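Local coordinates for cell shape-determining protein MreC (Streptococcus pneumoniae, PDB 2QF4), which helps form and maintain cell shape, probably as part of the elongasome that synthesizes peripheral peptidoglycan, here represented by its major extracellular domain, at residues I60-L63 with L64-E68; G90-K93 with E94-V97; V134-T137 with H138-D141. One frame throughout, in Å; residues are numbered along the deposited sequence.

In the fold
The three contacts are turns at strand ends in a two-barrel chain. Contact 1 closes strand 59-63 of the first six-stranded barrel and is partly buried. Contacts 2 and 3 are surface contacts on the second barrel: one is the hairpin between strands 82-92 and 97-101, the other the exit from strand 126-137. Contacts 1 and 2 touch, with Lys93 NZ donating to Thr65 O, so the second-barrel hairpin is tied to the loop that leaves the first barrel. Contacts 2 and 3 meet through Val97 and Val134. The chemistry changes with place: one hydrogen bond from a side-chain amide to a strand-end carbonyl in contact 1, a carboxylate gathering donors in contact 2, hydroxyls and a bound diol in contact 3.

Contact 1 of 3, residues I60-L63 with L64-E68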
ATOM      1  N   ILE A  60       8.143  -8.473   9.337  1.00  9.95           N
ATOM      2  CA  ILE A  60       6.725  -8.763   9.187  1.00 10.69           C
ATOM      3  C   ILE A  60       6.093  -7.687   8.283  1.00  9.21           C
ATOM      4  O   ILE A  60       6.338  -6.476   8.446  1.00  9.89           O
ATOM      5  CB  ILE A  60       5.974  -8.806  10.533  1.00 12.17           C
ATOM      6  CG1 ILE A  60       6.653  -9.810  11.489  1.00 15.48           C
ATOM      7  CG2 ILE A  60       4.491  -9.160  10.280  1.00 12.96           C
ATOM      8  CD1 ILE A  60       5.940  -9.954  12.837  1.00 17.74           C
ATOM      9  N   VAL A  61       5.305  -8.163   7.334  1.00  8.80           N
ATOM     10  CA  VAL A  61       4.599  -7.342   6.364  1.00  8.75           C
ATOM     11  C   VAL A  61       3.099  -7.458   6.619  1.00  8.64           C
ATOM     12  O   VAL A  61       2.558  -8.562   6.655  1.00  9.71           O
ATOM     13  CB  VAL A  61       4.908  -7.788   4.930  1.00  8.96           C
ATOM     14  CG1 VAL A  61       4.006  -7.071   3.893  1.00  9.88           C
ATOM     15  CG2 VAL A  61       6.382  -7.573   4.619  1.00  9.92           C
ATOM     16  N   ASN A  62       2.436  -6.318   6.827  1.00  8.45           N
ATOM     17  CA  ASN A  62       0.997  -6.236   6.984  1.00  8.44           C
ATOM     18  C   ASN A  62       0.356  -6.119   5.628  1.00  8.24           C
ATOM     19  O   ASN A  62       0.667  -5.193   4.867  1.00  8.51           O
ATOM     20  CB  ASN A  62       0.644  -5.031   7.813  1.00  9.45           C
ATOM     21  CG  ASN A  62      -0.781  -5.062   8.246  1.00 12.03           C
ATOM     22  OD1 ASN A  62      -1.542  -4.172   7.919  1.00 17.33           O
ATOM     23  ND2 ASN A  62      -1.168  -6.115   8.927  1.00 12.84           N
ATOM     24  N   LEU A  63      -0.508  -7.067   5.299  1.00  8.19           N
ATOM     25  CA  LEU A  63      -1.062  -7.086   3.962  1.00  7.85           C
ATOM     26  C   LEU A  63      -2.165  -6.028   3.780  1.00  8.00           C
ATOM     27  O   LEU A  63      -2.853  -5.633   4.709  1.00  8.41           O
ATOM     28  CB  LEU A  63      -1.577  -8.495   3.596  1.00  8.73           C
ATOM     29  CG  LEU A  63      -0.476  -9.580   3.546  1.00  8.92           C
ATOM     30  CD1 LEU A  63      -1.111 -10.948   3.247  1.00 11.32           C
ATOM     31  CD2 LEU A  63       0.560  -9.288   2.469  1.00 10.82           C
ATOM     32  N   LEU A  64      -2.405  -5.679   2.531  1.00  8.12           N
ATOM     33  CA  LEU A  64      -3.440  -4.694   2.203  1.00  8.36           C
ATOM     34  C   LEU A  64      -4.862  -5.203   2.330  1.00  8.45           C
ATOM     35  O   LEU A  64      -5.802  -4.415   2.271  1.00  8.78           O
ATOM     36  CB  LEU A  64      -3.260  -4.200   0.761  1.00  8.61           C
ATOM     37  CG  LEU A  64      -2.007  -3.389   0.442  1.00  9.35           C
ATOM     38  CD1 LEU A  64      -2.122  -2.884  -1.013  1.00 11.42           C
ATOM     39  CD2 LEU A  64      -1.778  -2.230   1.409  1.00 10.10           C
ATOM     40  N   THR A  65      -5.042  -6.502   2.481  1.00  9.13           N
ATOM     41  CA  THR A  65      -6.375  -7.106   2.565  1.00  9.23           C
ATOM     42  C   THR A  65      -6.943  -7.162   3.987  1.00  9.63           C
ATOM     43  O   THR A  65      -8.010  -7.709   4.176  1.00 11.21           O
ATOM     44  CB  THR A  65      -6.323  -8.486   1.930  1.00 10.56           C
ATOM     45  OG1 THR A  65      -5.234  -9.217   2.514  1.00 12.36           O
ATOM     46  CG2 THR A  65      -6.117  -8.377   0.410  1.00 12.50           C
ATOM     47  N   ASN A  66      -6.266  -6.540   4.958  1.00  9.72           N
ATOM     48  CA  ASN A  66      -6.816  -6.425   6.300  1.00  9.61           C
ATOM     49  C   ASN A  66      -8.013  -5.498   6.362  1.00  9.04           C
ATOM     50  O   ASN A  66      -8.030  -4.428   5.768  1.00  8.87           O
ATOM     51  CB  ASN A  66      -5.746  -6.005   7.274  1.00  9.89           C
ATOM     52  CG  ASN A  66      -4.847  -7.139   7.583  1.00 11.78           C
ATOM     53  OD1 ASN A  66      -5.265  -8.103   8.245  1.00 13.56           O
ATOM     54  ND2 ASN A  66      -3.622  -7.082   7.102  1.00 11.11           N
ATOM     55  N   THR A  67      -9.028  -5.922   7.091  1.00  9.09           N
ATOM     56  CA  THR A  67     -10.273  -5.172   7.214  1.00  9.69           C
ATOM     57  C   THR A  67     -10.031  -3.725   7.623  1.00  8.52           C
ATOM     58  O   THR A  67     -10.525  -2.805   6.976  1.00  8.83           O
ATOM     59  CB  THR A  67     -11.210  -5.858   8.219  1.00 10.18           C
ATOM     60  OG1 THR A  67     -11.424  -7.199   7.777  1.00 14.56           O
ATOM     61  CG2 THR A  67     -12.528  -5.081   8.338  1.00 11.97           C
ATOM     62  N   GLU A  68      -9.273  -3.538   8.700  1.00  8.15           N
ATOM     63  CA  GLU A  68      -8.889  -2.232   9.170  1.00  8.61           C
ATOM     64  C   GLU A  68      -7.383  -2.083   9.027  1.00  8.71           C
ATOM     65  O   GLU A  68      -6.645  -3.021   9.293  1.00 11.03           O
ATOM     66  CB  GLU A  68      -9.252  -2.076  10.653  1.00  8.99           C
ATOM     67  CG  GLU A  68     -10.720  -2.054  10.924  1.00 11.45           C
ATOM     68  CD  GLU A  68     -11.370  -0.739  10.598  1.00 16.83           C
ATOM     69  OE1 GLU A  68     -10.735   0.234  10.170  1.00 19.58           O
ATOM     70  OE2 GLU A  68     -12.586  -0.652  10.842  1.00 22.04           O
TER
HETATM   71  O   HOH W   1      -4.110  -3.903   9.331  1.00 13.73           O
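Leu63 ends strand 59-63 and opens a type I beta turn that runs to Asn66. The chain bends at Leu64 and Thr65, and this brings the side chain of Asn66 back to the strand end. Asn66 ND2 donates to Leu63 O at 2.9 Å. The bond is bent, with an N-H...O angle of 144°, and the donor sits somewhat off the carbonyl plane. The oxygen of the same amide is also held, because Asn66 OD1 accepts from the backbone N of Gln23. With both its oxygen and its nitrogen bonded, the amide is fixed in rotation. Gln23 also pairs with the backbone of Leu63, so the turn is tied to the chain just before strand 24-27. The strand belongs to the first of two antiparallel barrels in a fold related to alpha-lytic protease, and the turn starts the connection to the second barrel. Asn62 reaches the turn from the strand, its CG anti to the backbone N (chi1 -168°). Its amide is almost parallel to that of Asn66, the planes 4° apart. The two nitrogens, Asn62 ND2 and Asn66 ND2, are 3.2 Å apart; both are donors and do not bond. Asn62 OD1 accepts from a water at 2.9 Å, and that water also donates to Glu68 O at 2.7 Å. On the turn, Thr65 OG1 lies 3.9 Å from Leu63 CB. Leu64 packs on Leu47 and Leu151.

Contact 2 of 3, residues G90-K93 with E94-V97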
ATOM      1  N   GLY A  90      -8.428   0.545   4.879  1.00  7.82           N
ATOM      2  CA  GLY A  90      -8.866  -0.831   5.111  1.00  7.75           C
ATOM      3  C   GLY A  90      -9.256  -1.511   3.842  1.00  7.57           C
ATOM      4  O   GLY A  90      -8.908  -1.041   2.757  1.00  7.48           O
ATOM      5  N   TYR A  91      -9.982  -2.607   3.976  1.00  7.66           N
ATOM      6  CA  TYR A  91     -10.295  -3.494   2.868  1.00  8.37           C
ATOM      7  C   TYR A  91     -11.632  -4.131   3.166  1.00  9.59           C
ATOM      8  O   TYR A  91     -11.883  -4.556   4.298  1.00 11.07           O
ATOM      9  CB  TYR A  91      -9.227  -4.581   2.676  1.00  9.35           C
ATOM     10  CG  TYR A  91      -9.393  -5.468   1.492  1.00  9.05           C
ATOM     11  CD1 TYR A  91      -9.995  -6.706   1.614  1.00 11.70           C
ATOM     12  CD2 TYR A  91      -8.921  -5.099   0.253  1.00 10.82           C
ATOM     13  CE1 TYR A  91     -10.130  -7.554   0.521  1.00 13.76           C
ATOM     14  CE2 TYR A  91      -9.074  -5.953  -0.852  1.00 12.91           C
ATOM     15  CZ  TYR A  91      -9.702  -7.152  -0.683  1.00 13.61           C
ATOM     16  OH  TYR A  91      -9.828  -8.040  -1.729  1.00 17.84           O
ATOM     17  N   ASP A  92     -12.500  -4.155   2.166  1.00  9.09           N
ATOM     18  CA  ASP A  92     -13.802  -4.791   2.271  1.00 10.77           C
ATOM     19  C   ASP A  92     -13.711  -6.160   1.663  1.00 11.69           C
ATOM     20  O   ASP A  92     -13.653  -6.321   0.440  1.00 11.50           O
ATOM     21  CB  ASP A  92     -14.805  -3.952   1.527  1.00 11.38           C
ATOM     22  CG  ASP A  92     -16.234  -4.537   1.551  1.00 12.20           C
ATOM     23  OD1 ASP A  92     -17.150  -3.760   1.276  1.00 16.54           O
ATOM     24  OD2 ASP A  92     -16.415  -5.739   1.806  1.00 14.50           O
ATOM     25  N   LYS A  93     -13.654  -7.164   2.545  1.00 13.81           N
ATOM     26  CA  LYS A  93     -13.444  -8.529   2.148  1.00 17.25           C
ATOM     27  C   LYS A  93     -14.614  -9.116   1.370  1.00 17.66           C
ATOM     28  O   LYS A  93     -14.417  -9.981   0.546  1.00 22.43           O
ATOM     29  CB  LYS A  93     -13.142  -9.392   3.386  1.00 18.03           C
ATOM     30  CG  LYS A  93     -11.873  -8.939   4.088  1.00 19.62           C
ATOM     31  CD  LYS A  93     -11.668  -9.617   5.444  1.00 20.05           C
ATOM     32  CE  LYS A  93     -10.281  -9.447   5.908  1.00 22.16           C
ATOM     33  NZ  LYS A  93      -9.340 -10.152   4.982  1.00 24.82           N
ATOM     34  N   GLU A  94     -15.811  -8.601   1.570  1.00 16.16           N
ATOM     35  CA  GLU A  94     -16.994  -9.144   0.892  1.00 16.59           C
ATOM     36  C   GLU A  94     -17.174  -8.543  -0.510  1.00 15.18           C
ATOM     37  O   GLU A  94     -17.847  -9.143  -1.344  1.00 17.80           O
ATOM     38  CB  GLU A  94     -18.256  -8.887   1.727  1.00 17.48           C
ATOM     39  CG  GLU A  94     -18.323  -9.382   3.237  1.00 20.37           C
ATOM     40  CD  GLU A  94     -19.748  -9.362   3.745  0.50 19.94           C
ATOM     41  OE1 GLU A  94     -20.431  -8.321   3.625  0.50 22.60           O
ATOM     42  OE2 GLU A  94     -20.167 -10.378   4.343  0.50 25.15           O
ATOM     43  N   ASN A  95     -16.666  -7.333  -0.769  1.00 11.82           N
ATOM     44  CA  ASN A  95     -16.702  -6.720  -2.080  1.00 12.07           C
ATOM     45  C   ASN A  95     -15.329  -6.716  -2.749  1.00 11.45           C
ATOM     46  O   ASN A  95     -15.211  -6.245  -3.865  1.00 13.89           O
ATOM     47  CB  ASN A  95     -17.267  -5.304  -1.961  1.00 11.61           C
ATOM     48  CG  ASN A  95     -18.762  -5.321  -1.646  1.00 10.84           C
ATOM     49  OD1 ASN A  95     -19.540  -5.838  -2.459  1.00 14.17           O
ATOM     50  ND2 ASN A  95     -19.140  -4.877  -0.476  1.00 11.09           N
ATOM     51  N   ASP A  96     -14.335  -7.289  -2.081  1.00 11.78           N
ATOM     52  CA  ASP A  96     -12.954  -7.439  -2.606  1.00 12.19           C
ATOM     53  C   ASP A  96     -12.385  -6.110  -3.145  1.00 11.05           C
ATOM     54  O   ASP A  96     -11.869  -6.013  -4.249  1.00 11.97           O
ATOM     55  CB  ASP A  96     -12.868  -8.603  -3.623  1.00 15.09           C
ATOM     56  CG  ASP A  96     -13.180  -9.952  -2.999  1.00 20.30           C
ATOM     57  OD1 ASP A  96     -13.047 -10.136  -1.766  1.00 24.30           O
ATOM     58  OD2 ASP A  96     -13.531 -10.857  -3.782  1.00 26.41           O
ATOM     59  N   VAL A  97     -12.431  -5.098  -2.296  1.00  9.46           N
ATOM     60  CA  VAL A  97     -11.905  -3.792  -2.643  1.00  8.34           C
ATOM     61  C   VAL A  97     -11.199  -3.140  -1.466  1.00  7.64           C
ATOM     62  O   VAL A  97     -11.618  -3.225  -0.315  1.00  8.08           O
ATOM     63  CB  VAL A  97     -13.026  -2.827  -3.160  1.00  8.78           C
ATOM     64  CG1 VAL A  97     -13.487  -3.231  -4.560  1.00 11.46           C
ATOM     65  CG2 VAL A  97     -14.194  -2.712  -2.180  1.00  8.92           C
TER
HETATM   66  O   HOH W   2     -18.904  -5.934   3.170  1.00 23.40           O
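The ring of Tyr91 has Val97 O over one face, with CD2 of the ring 3.3 Å from that oxygen. Lys93 CG lies at the ring edge, in its plane. The phenol end reaches the backbone of Asp96, with Tyr91 OH 3.3 Å from Asp96 CA. This is the hairpin that joins strands 82-92 and 97-101 of the second barrel. It carries a G1 beta bulge, in which Asp96 and Val97 both face Asp92. Asp96 takes up positive phi there. Asp92 and Val97 form an antiparallel hydrogen-bonded pair. Asp92 N donates to Val97 O at 2.8 Å and nearly straight, while the return bond from Val97 N to Asp92 O is longer, 3.2 Å. The carboxylate of Asp92 ties the turn together. Asp92 CG is anti to the backbone N (chi1 179°), and this carries the group over the turn's backbone amides. Glu94 N meets Asp92 OD2 nearly along the C-O axis, and Asn95 N reaches the same oxygen from above the carboxylate plane. A water donates to Asp92 OD2 as well. These donors would be expected to favour the charged form of Asp92. The Lys93 side chain leaves the hairpin and ends at Thr65 O, in the loop after strand 59-63. The amide of Asn95 stands at 79° to the carboxylate. Asn95 ND2 donates to Asp92 OD1 at 2.9 Å, almost straight at 177°, with the oxygen in the Asn95 amide plane.

Contact 3 of 3, residues V134-T137 with H138-D141; sequences VATT and HSTD. With EDO (1,2-ethanediol), chain D.
Thr137 ends its strand and leads into His138, which has positive phi (52°) and begins a type I beta turn closed by Asp141 N donating to His138 O. The side chains meet at the start of this turn. Thr136 and Ser139 bring their hydroxyls together, with Thr136 OG1 2.8 Å from Ser139 OG. The Thr136 hydroxyl lies between the backbone N and the carbonyl carbon (chi1 67°), and from there it faces the turn. A water bridges the same two residues. It donates to Thr136 O and lies 2.7 Å from Ser139 OG. Thr137 and His138 run side by side and point the same way. The methyl CG2 of Thr137 sits over one face of the imidazole, 4.0 Å above the plane and offset toward the rim. The hydroxyl of Thr137 is on another branch, with OG1 3.0 Å from His138 N.

A 1,2-ethanediol, probably from the crystallisation liquor, lies against the two backbone amides at the head of the turn. His138 N donates to its O2 at 2.9 Å. Ser139 N donates to its O1 at 3.0 Å, and this bond is the straighter of the two. Ser139 OG is also close to the diol, 2.8 Å from O1. The small molecule thus takes up two successive N-H groups, one with each of its oxygens.

Further back, Val134 and Ala135 both face Thr148 in a classic beta bulge. Thr137 pairs through its backbone with Glu146, and the side chains of Thr137 and His138 touch that residue. Asp141 OD2 bonds to Thr144 OG1 within the loop. The turn leaves the second barrel at the end of strand 126-137 and starts the surface connection to its antiparallel neighbour, strand 146-151.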
ATOM      1  N   VAL A 134     -12.707   1.476  -8.514  1.00  8.24           N
ATOM      2  CA  VAL A 134     -14.034   0.922  -8.773  1.00  8.77           C
ATOM      3  C   VAL A 134     -15.076   2.027  -8.727  1.00  8.95           C
ATOM      4  O   VAL A 134     -15.755   2.287  -9.716  1.00 10.69           O
ATOM      5  CB  VAL A 134     -14.351  -0.233  -7.791  1.00  8.60           C
ATOM      6  CG1 VAL A 134     -15.798  -0.697  -7.919  1.00  9.88           C
ATOM      7  CG2 VAL A 134     -13.397  -1.382  -8.017  1.00 10.54           C
ATOM      8  N   ALA A 135     -15.207   2.694  -7.582  1.00  8.53           N
ATOM      9  CA  ALA A 135     -16.235   3.728  -7.394  1.00  9.24           C
ATOM     10  C   ALA A 135     -15.909   4.589  -6.205  1.00  8.45           C
ATOM     11  O   ALA A 135     -14.950   4.330  -5.487  1.00  8.94           O
ATOM     12  CB  ALA A 135     -17.628   3.069  -7.229  1.00 10.43           C
ATOM     13  N   THR A 136     -16.710   5.621  -6.032  1.00  8.64           N
ATOM     14  CA  THR A 136     -16.685   6.403  -4.822  1.00  8.84           C
ATOM     15  C   THR A 136     -17.997   6.246  -4.073  1.00  8.97           C
ATOM     16  O   THR A 136     -19.034   5.950  -4.653  1.00  9.43           O
ATOM     17  CB  THR A 136     -16.428   7.893  -5.076  1.00  9.78           C
ATOM     18  OG1 THR A 136     -17.535   8.462  -5.757  1.00 12.36           O
ATOM     19  CG2 THR A 136     -15.168   8.115  -5.891  1.00 11.62           C
ATOM     20  N   THR A 137     -17.947   6.449  -2.766  1.00  9.08           N
ATOM     21  CA  THR A 137     -19.144   6.451  -1.953  1.00  9.93           C
ATOM     22  C   THR A 137     -19.014   7.591  -0.952  1.00  9.59           C
ATOM     23  O   THR A 137     -17.967   8.258  -0.816  1.00  9.78           O
ATOM     24  CB  THR A 137     -19.432   5.071  -1.302  1.00  9.92           C
ATOM     25  OG1 THR A 137     -20.767   5.068  -0.781  1.00 11.54           O
ATOM     26  CG2 THR A 137     -18.447   4.741  -0.193  1.00 11.98           C
ATOM     27  N   HIS A 138     -20.126   7.916  -0.296  1.00 10.96           N
ATOM     28  CA  HIS A 138     -20.213   9.157   0.493  1.00 12.00           C
ATOM     29  C   HIS A 138     -19.795  10.337  -0.385  1.00 12.13           C
ATOM     30  O   HIS A 138     -19.143  11.273   0.055  1.00 12.51           O
ATOM     31  CB  HIS A 138     -19.400   9.114   1.785  1.00 13.23           C
ATOM     32  CG  HIS A 138     -19.649   7.897   2.621  1.00 15.10           C
ATOM     33  ND1 HIS A 138     -20.914   7.477   2.963  1.00 17.73           N
ATOM     34  CD2 HIS A 138     -18.795   6.979   3.126  1.00 16.38           C
ATOM     35  CE1 HIS A 138     -20.824   6.377   3.688  1.00 18.57           C
ATOM     36  NE2 HIS A 138     -19.549   6.057   3.811  1.00 19.91           N
ATOM     37  N   SER A 139     -20.223  10.296  -1.644  1.00 12.49           N
ATOM     38  CA  SER A 139     -19.624  11.090  -2.699  1.00 14.92           C
ATOM     39  C   SER A 139     -19.910  12.571  -2.601  1.00 16.46           C
ATOM     40  O   SER A 139     -19.120  13.354  -3.137  1.00 19.20           O
ATOM     41  CB  SER A 139     -20.045  10.531  -4.072  1.00 15.63           C
ATOM     42  OG  SER A 139     -19.770   9.121  -4.216  1.00 18.55           O
ATOM     43  N   THR A 140     -20.989  12.946  -1.898  1.00 16.06           N
ATOM     44  CA  THR A 140     -21.341  14.358  -1.699  1.00 17.21           C
ATOM     45  C   THR A 140     -20.990  14.877  -0.293  1.00 17.26           C
ATOM     46  O   THR A 140     -21.307  16.031   0.041  1.00 18.86           O
ATOM     47  CB  THR A 140     -22.856  14.629  -2.018  1.00 18.71           C
ATOM     48  OG1 THR A 140     -23.666  13.907  -1.104  1.00 22.00           O
ATOM     49  CG2 THR A 140     -23.202  14.224  -3.449  1.00 21.37           C
ATOM     50  N   ASP A 141     -20.376  14.049   0.548  1.00 15.61           N
ATOM     51  CA  ASP A 141     -19.974  14.469   1.892  1.00 15.90           C
ATOM     52  C   ASP A 141     -18.916  15.562   1.775  1.00 14.99           C
ATOM     53  O   ASP A 141     -18.070  15.547   0.875  1.00 14.98           O
ATOM     54  CB  ASP A 141     -19.359  13.340   2.703  1.00 16.46           C
ATOM     55  CG  ASP A 141     -20.352  12.310   3.203  1.00 18.54           C
ATOM     56  OD1 ASP A 141     -21.512  12.298   2.788  1.00 21.80           O
ATOM     57  OD2 ASP A 141     -19.894  11.457   3.989  1.00 21.66           O
TER
HETATM   58  C1  EDO D 602     -23.125   8.974  -2.117  1.00 23.92           C
HETATM   59  O1  EDO D 602     -22.168   8.324  -2.919  1.00 25.38           O
HETATM   60  C2  EDO D 602     -23.780   8.048  -1.139  1.00 17.26           C
HETATM   61  O2  EDO D 602     -22.939   7.318  -0.313  1.00 17.69           O
HETATM   62  O   HOH W   3     -21.841   7.379  -4.674  1.00 29.44           O